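Geranyltranstransferase (Thermotoga neapolitana, PDB 4WK5) probably acts as a magnesium-dependent prenyltransferase of the FPP/GGPP synthase family, coupling allylic and isopentenyl diphosphates in isoprenoid biosynthesis. Local coordinates at residues A[34-39]-A[130-135]; A[58-63]-A[217-222]. All coordinates share one frame; numbering follows the deposited sequence. Where two conformers were deposited one is given.

The four segments alternate along the chain, in the order 34-39, 58-63, 130-135 and 217-222, so the two loops they close cross each other. Interaction 1 joins helix 23-36 to helix 119-138 at the edge of the dimer interface, 17 Å from the chain centre. Interaction 2 joins helix 59-70 to helix 206-229; it lies about 7 Å from the chain centre, yet its touching residues remain partly exposed, as on the wall of a pocket, probably that of the substrates. No helix is common to both, but helix 75-96 packs on each of them. Their centres lie 23 Å apart and their nearest atoms about 8 Å apart.

Interaction 1: residues A[34-39]-A[130-135]; sequences ELVKPH and FFLAFS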
loop_
_atom_site.group_PDB
_atom_site.type_symbol
_atom_site.label_atom_id
_atom_site.label_comp_id
_atom_site.label_asym_id
_atom_site.label_seq_id
_atom_site.Cartn_x
_atom_site.Cartn_y
_atom_site.Cartn_z
ATOM N N GLU A 34 14.894 0.031 -13.328
ATOM C CA GLU A 34 14.824 1.483 -13.489
ATOM C C GLU A 34 13.991 2.109 -12.371
ATOM O O GLU A 34 14.360 3.158 -11.813
ATOM C CB GLU A 34 14.233 1.865 -14.850
ATOM C CG GLU A 34 15.175 1.676 -16.006
ATOM C CD GLU A 34 14.519 1.955 -17.347
ATOM O OE1 GLU A 34 13.274 2.068 -17.398
ATOM O OE2 GLU A 34 15.257 2.073 -18.348
ATOM N N LEU A 35 12.882 1.457 -12.035
ATOM C CA LEU A 35 11.950 2.006 -11.047
ATOM C C LEU A 35 12.480 1.934 -9.620
ATOM O O LEU A 35 12.135 2.781 -8.788
ATOM C CB LEU A 35 10.595 1.283 -11.121
ATOM C CG LEU A 35 9.814 1.538 -12.408
ATOM C CD1 LEU A 35 8.587 0.648 -12.442
ATOM C CD2 LEU A 35 9.412 2.996 -12.495
ATOM N N VAL A 36 13.302 0.935 -9.313
ATOM C CA VAL A 36 13.795 0.806 -7.936
ATOM C C VAL A 36 15.248 1.285 -7.729
ATOM O O VAL A 36 15.797 1.165 -6.621
ATOM C CB VAL A 36 13.661 -0.656 -7.419
ATOM C CG1 VAL A 36 12.187 -1.063 -7.355
ATOM C CG2 VAL A 36 14.475 -1.656 -8.272
ATOM N N LYS A 37 15.870 1.833 -8.774
ATOM C CA LYS A 37 17.142 2.547 -8.598
ATOM C C LYS A 37 16.985 3.692 -7.588
ATOM O O LYS A 37 16.081 4.530 -7.706
ATOM C CB LYS A 37 17.663 3.088 -9.933
ATOM C CG LYS A 37 19.080 3.644 -9.844
ATOM C CD LYS A 37 19.267 4.860 -10.741
ATOM C CE LYS A 37 19.461 4.462 -12.185
ATOM N NZ LYS A 37 20.508 5.301 -12.873
ATOM N N PRO A 38 17.845 3.722 -6.559
ATOM C CA PRO A 38 17.709 4.759 -5.530
ATOM C C PRO A 38 17.837 6.167 -6.097
ATOM O O PRO A 38 18.617 6.392 -7.028
ATOM C CB PRO A 38 18.864 4.447 -4.572
ATOM C CG PRO A 38 19.052 2.951 -4.721
ATOM C CD PRO A 38 18.880 2.731 -6.213
ATOM N N HIS A 39 17.067 7.095 -5.547
ATOM C CA HIS A 39 17.131 8.488 -5.982
ATOM C C HIS A 39 17.473 9.438 -4.845
ATOM O O HIS A 39 17.896 10.569 -5.093
ATOM C CB HIS A 39 15.807 8.899 -6.619
ATOM C CG HIS A 39 15.857 10.229 -7.303
ATOM N ND1 HIS A 39 15.566 11.409 -6.655
ATOM C CD2 HIS A 39 16.182 10.567 -8.574
ATOM C CE1 HIS A 39 15.700 12.417 -7.499
ATOM N NE2 HIS A 39 16.074 11.932 -8.670
ATOM N N PHE A 130 5.031 -1.505 -2.406
ATOM C CA PHE A 130 3.575 -1.445 -2.618
ATOM C C PHE A 130 3.193 -0.122 -3.272
ATOM O O PHE A 130 2.422 -0.075 -4.237
ATOM C CB PHE A 130 2.791 -1.590 -1.294
ATOM C CG PHE A 130 2.706 -3.009 -0.763
ATOM C CD1 PHE A 130 2.277 -4.059 -1.568
ATOM C CD2 PHE A 130 3.001 -3.274 0.578
ATOM C CE1 PHE A 130 2.185 -5.373 -1.058
ATOM C CE2 PHE A 130 2.905 -4.573 1.087
ATOM C CZ PHE A 130 2.498 -5.620 0.264
ATOM N N PHE A 131 3.732 0.967 -2.749
ATOM C CA PHE A 131 3.313 2.285 -3.230
ATOM C C PHE A 131 3.844 2.532 -4.642
ATOM O O PHE A 131 3.176 3.169 -5.452
ATOM C CB PHE A 131 3.767 3.391 -2.256
ATOM C CG PHE A 131 3.214 3.227 -0.852
ATOM C CD1 PHE A 131 2.061 2.493 -0.622
ATOM C CD2 PHE A 131 3.871 3.795 0.229
ATOM C CE1 PHE A 131 1.563 2.324 0.663
ATOM C CE2 PHE A 131 3.382 3.633 1.521
ATOM C CZ PHE A 131 2.234 2.893 1.741
ATOM N N LEU A 132 5.029 2.013 -4.943
ATOM C CA LEU A 132 5.561 2.090 -6.310
ATOM C C LEU A 132 4.646 1.335 -7.280
ATOM O O LEU A 132 4.416 1.786 -8.408
ATOM C CB LEU A 132 6.973 1.515 -6.368
ATOM C CG LEU A 132 8.109 2.435 -5.921
ATOM C CD1 LEU A 132 9.421 1.669 -6.023
ATOM C CD2 LEU A 132 8.165 3.686 -6.783
ATOM N N ALA A 133 4.129 0.192 -6.835
ATOM C CA ALA A 133 3.196 -0.598 -7.647
ATOM C C ALA A 133 1.945 0.217 -7.973
ATOM O O ALA A 133 1.544 0.311 -9.129
ATOM C CB ALA A 133 2.812 -1.905 -6.933
ATOM N N PHE A 134 1.325 0.801 -6.949
ATOM C CA PHE A 134 0.146 1.639 -7.175
ATOM C C PHE A 134 0.480 2.820 -8.102
ATOM O O PHE A 134 -0.308 3.158 -9.000
ATOM C CB PHE A 134 -0.424 2.152 -5.850
ATOM C CG PHE A 134 -1.265 1.141 -5.114
ATOM C CD1 PHE A 134 -2.586 0.929 -5.467
ATOM C CD2 PHE A 134 -0.733 0.415 -4.049
ATOM C CE1 PHE A 134 -3.368 0.020 -4.780
ATOM C CE2 PHE A 134 -1.510 -0.506 -3.362
ATOM C CZ PHE A 134 -2.828 -0.708 -3.730
ATOM N N SER A 135 1.652 3.422 -7.905
ATOM C CA SER A 135 2.077 4.538 -8.762
ATOM C C SER A 135 2.143 4.132 -10.226
ATOM O O SER A 135 1.748 4.905 -11.102
ATOM C CB SER A 135 3.443 5.081 -8.332
ATOM O OG SER A 135 3.371 5.673 -7.051
#
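L132 reaches toward helix 23-36 because its CG lies anti to the carbonyl carbon (chi1 -81°) and its CD1 continues the chain anti to CA (chi2 179°), which makes CD1 the leading methyl. V36 answers with CG1, likewise anti to its own carbonyl carbon and beside the backbone N (chi1 -64°). The two methyls, L132 CD1 and V36 CG1, stand 4.1 Å apart, and the side chains meet at a slant. L132 CD1 also lies 4.0 Å from the backbone oxygen L35 O. L35 points its side chain's first bond toward 130-135, yet L35 CB comes no nearer than 5.2 Å, to L132 CD1. No hydrogen bond crosses between the segments; the contact is van der Waals packing, with L132 CD1 set against one methyl and one carbonyl oxygen. One turn on from F131, S135 folds back on its own helix: S135 OG donates to F131 O at 3.0 Å, from above the carbonyl plane, while S135 N donates to the same oxygen from the other face. F131 O is therefore gripped by two donors. This is helix-helix packing in the all-helical fold of the trans-prenyltransferases, tying the N-terminal helix 23-36 to a helix of the dimer interface. L87 of helix 75-96 and V52 of helix 43-53 both pack on V36, and V83 meets L35. Helix 119-138 also faces helix 143-166 and the second subunit, where L132 packs on Y154 and F134 stacks on F134 of that neighbouring chain.

Interaction 2: residues A[58-63]-A[217-222]; sequences RIRPLL and VAFQIY
F219 extends its ring between I59 and R60 on the first turn of helix 59-70, meeting I59 through CE1 and R60 through CE2. The closer of the two meetings is F219 CE2 with R60 NH2, at 4.1 Å. On the other flank I59 CG2 lies 4.5 Å from F219 CE1, a light apolar touch. Both partners come in obliquely, and the guanidinium plane of R60 stands almost perpendicular to the ring, at 82°. F219 gets there with CG anti to its backbone N (chi1 -171°), which carries the ring away from helix 206-229 across a gap of 10.6 Å between I59 CA and F219 CA. R60 leaves its helix without pointing at the other segment; its chain then runs extended from CG to NE and brings NH2 to the phenyl. The two segments belong to signature sequences of trans-prenyltransferases: 58-63 holds the end of the GGKRxRP motif, and 217-222 carries the start of the second aspartate-rich motif, FQxxDDxxD. In relatives, basic residues of the first motif bind isopentenyl diphosphate, which is consistent with R60 lying against H89 of helix 75-96 and bordering that pocket. R58, just before the helix, turns elsewhere and forms salt bridges with E29 and E86. F190 of helix 175-201 packs against both R60 and F219, its ring meeting that of F219 at about 55°, while L287 of helix 278-289 lies on I59.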
loop_
_atom_site.group_PDB
_atom_site.type_symbol
_atom_site.label_atom_id
_atom_site.label_comp_id
_atom_site.label_asym_id
_atom_site.label_seq_id
_atom_site.Cartn_x
_atom_site.Cartn_y
_atom_site.Cartn_z
ATOM N N ARG A 58 9.450 -14.371 -12.408
ATOM C CA ARG A 58 8.653 -13.334 -13.074
ATOM C C ARG A 58 7.432 -13.888 -13.802
ATOM O O ARG A 58 7.031 -13.354 -14.827
ATOM C CB ARG A 58 9.503 -12.529 -14.083
ATOM C CG ARG A 58 10.833 -11.991 -13.550
ATOM C CD ARG A 58 10.653 -11.091 -12.318
ATOM N NE ARG A 58 11.911 -10.411 -12.000
ATOM C CZ ARG A 58 12.211 -9.899 -10.808
ATOM N NH1 ARG A 58 11.343 -9.967 -9.794
ATOM N NH2 ARG A 58 13.388 -9.308 -10.631
ATOM N N ILE A 59 6.819 -14.939 -13.266
ATOM C CA ILE A 59 5.680 -15.558 -13.950
ATOM C C ILE A 59 4.509 -14.587 -14.143
ATOM O O ILE A 59 3.905 -14.526 -15.213
ATOM C CB ILE A 59 5.204 -16.802 -13.183
ATOM C CG1 ILE A 59 6.299 -17.876 -13.197
ATOM C CG2 ILE A 59 3.923 -17.346 -13.782
ATOM C CD1 ILE A 59 6.870 -18.159 -14.577
ATOM N N ARG A 60 4.209 -13.798 -13.119
ATOM C CA ARG A 60 3.057 -12.902 -13.203
ATOM C C ARG A 60 3.236 -11.801 -14.253
ATOM O O ARG A 60 2.349 -11.612 -15.086
ATOM C CB ARG A 60 2.749 -12.301 -11.827
ATOM C CG ARG A 60 2.227 -13.334 -10.836
ATOM C CD ARG A 60 2.330 -12.829 -9.380
ATOM N NE ARG A 60 1.986 -13.891 -8.428
ATOM C CZ ARG A 60 2.836 -14.822 -8.004
ATOM N NH1 ARG A 60 4.088 -14.826 -8.434
ATOM N NH2 ARG A 60 2.432 -15.756 -7.143
ATOM N N PRO A 61 4.371 -11.065 -14.231
ATOM C CA PRO A 61 4.469 -10.037 -15.279
ATOM C C PRO A 61 4.583 -10.646 -16.676
ATOM O O PRO A 61 4.094 -10.060 -17.646
ATOM C CB PRO A 61 5.749 -9.263 -14.911
ATOM C CG PRO A 61 6.516 -10.165 -13.985
ATOM C CD PRO A 61 5.459 -10.943 -13.237
ATOM N N LEU A 62 5.226 -11.806 -16.783
ATOM C CA LEU A 62 5.285 -12.484 -18.077
ATOM C C LEU A 62 3.888 -12.844 -18.570
ATOM O O LEU A 62 3.608 -12.732 -19.758
ATOM C CB LEU A 62 6.156 -13.738 -18.000
ATOM C CG LEU A 62 7.670 -13.515 -17.997
ATOM C CD1 LEU A 62 8.386 -14.796 -17.591
ATOM C CD2 LEU A 62 8.128 -13.059 -19.378
ATOM N N LEU A 63 3.009 -13.263 -17.663
ATOM C CA LEU A 63 1.631 -13.570 -18.031
ATOM C C LEU A 63 0.891 -12.324 -18.529
ATOM O O LEU A 63 0.174 -12.385 -19.530
ATOM C CB LEU A 63 0.897 -14.201 -16.845
ATOM C CG LEU A 63 -0.534 -14.686 -16.999
ATOM C CD1 LEU A 63 -0.587 -15.831 -18.027
ATOM C CD2 LEU A 63 -1.029 -15.149 -15.627
ATOM N N VAL A 217 -5.054 -20.972 -7.896
ATOM C CA VAL A 217 -5.218 -22.020 -6.900
ATOM C C VAL A 217 -4.350 -23.235 -7.262
ATOM O O VAL A 217 -3.669 -23.800 -6.402
ATOM C CB VAL A 217 -6.700 -22.443 -6.753
ATOM C CG1 VAL A 217 -6.814 -23.673 -5.865
ATOM C CG2 VAL A 217 -7.499 -21.291 -6.161
ATOM N N ALA A 218 -4.358 -23.616 -8.538
ATOM C CA ALA A 218 -3.540 -24.735 -9.010
ATOM C C ALA A 218 -2.055 -24.456 -8.800
ATOM O O ALA A 218 -1.294 -25.333 -8.379
ATOM C CB ALA A 218 -3.824 -25.022 -10.489
ATOM N N PHE A 219 -1.654 -23.221 -9.089
ATOM C CA PHE A 219 -0.274 -22.779 -8.900
ATOM C C PHE A 219 0.162 -22.954 -7.442
ATOM O O PHE A 219 1.258 -23.456 -7.168
ATOM C CB PHE A 219 -0.140 -21.319 -9.350
ATOM C CG PHE A 219 1.278 -20.804 -9.417
ATOM C CD1 PHE A 219 2.034 -20.969 -10.573
ATOM C CD2 PHE A 219 1.835 -20.115 -8.346
ATOM C CE1 PHE A 219 3.324 -20.480 -10.657
ATOM C CE2 PHE A 219 3.128 -19.620 -8.418
ATOM C CZ PHE A 219 3.877 -19.803 -9.575
ATOM N N GLN A 220 -0.686 -22.545 -6.501
ATOM C CA GLN A 220 -0.334 -22.648 -5.085
ATOM C C GLN A 220 -0.267 -24.113 -4.636
ATOM O O GLN A 220 0.596 -24.473 -3.836
ATOM C CB GLN A 220 -1.320 -21.860 -4.202
ATOM C CG GLN A 220 -0.885 -21.786 -2.730
ATOM C CD GLN A 220 -1.695 -20.810 -1.880
ATOM O OE1 GLN A 220 -2.415 -19.953 -2.397
ATOM N NE2 GLN A 220 -1.580 -20.948 -0.560
ATOM N N ILE A 221 -1.158 -24.957 -5.159
ATOM C CA ILE A 221 -1.132 -26.388 -4.819
ATOM C C ILE A 221 0.150 -27.027 -5.328
ATOM O O ILE A 221 0.791 -27.797 -4.616
ATOM C CB ILE A 221 -2.338 -27.155 -5.409
ATOM C CG1 ILE A 221 -3.641 -26.672 -4.767
ATOM C CG2 ILE A 221 -2.169 -28.676 -5.219
ATOM C CD1 ILE A 221 -4.883 -27.137 -5.493
ATOM N N TYR A 222 0.527 -26.702 -6.560
ATOM C CA TYR A 222 1.767 -27.232 -7.113
ATOM C C TYR A 222 2.954 -26.797 -6.260
ATOM O O TYR A 222 3.876 -27.576 -6.039
ATOM C CB TYR A 222 1.971 -26.787 -8.561
ATOM C CG TYR A 222 1.081 -27.486 -9.562
ATOM C CD1 TYR A 222 0.773 -28.834 -9.440
ATOM C CD2 TYR A 222 0.538 -26.786 -10.631
ATOM C CE1 TYR A 222 -0.049 -29.471 -10.378
ATOM C CE2 TYR A 222 -0.274 -27.403 -11.558
ATOM C CZ TYR A 222 -0.572 -28.736 -11.429
ATOM O OH TYR A 222 -1.388 -29.333 -12.362
#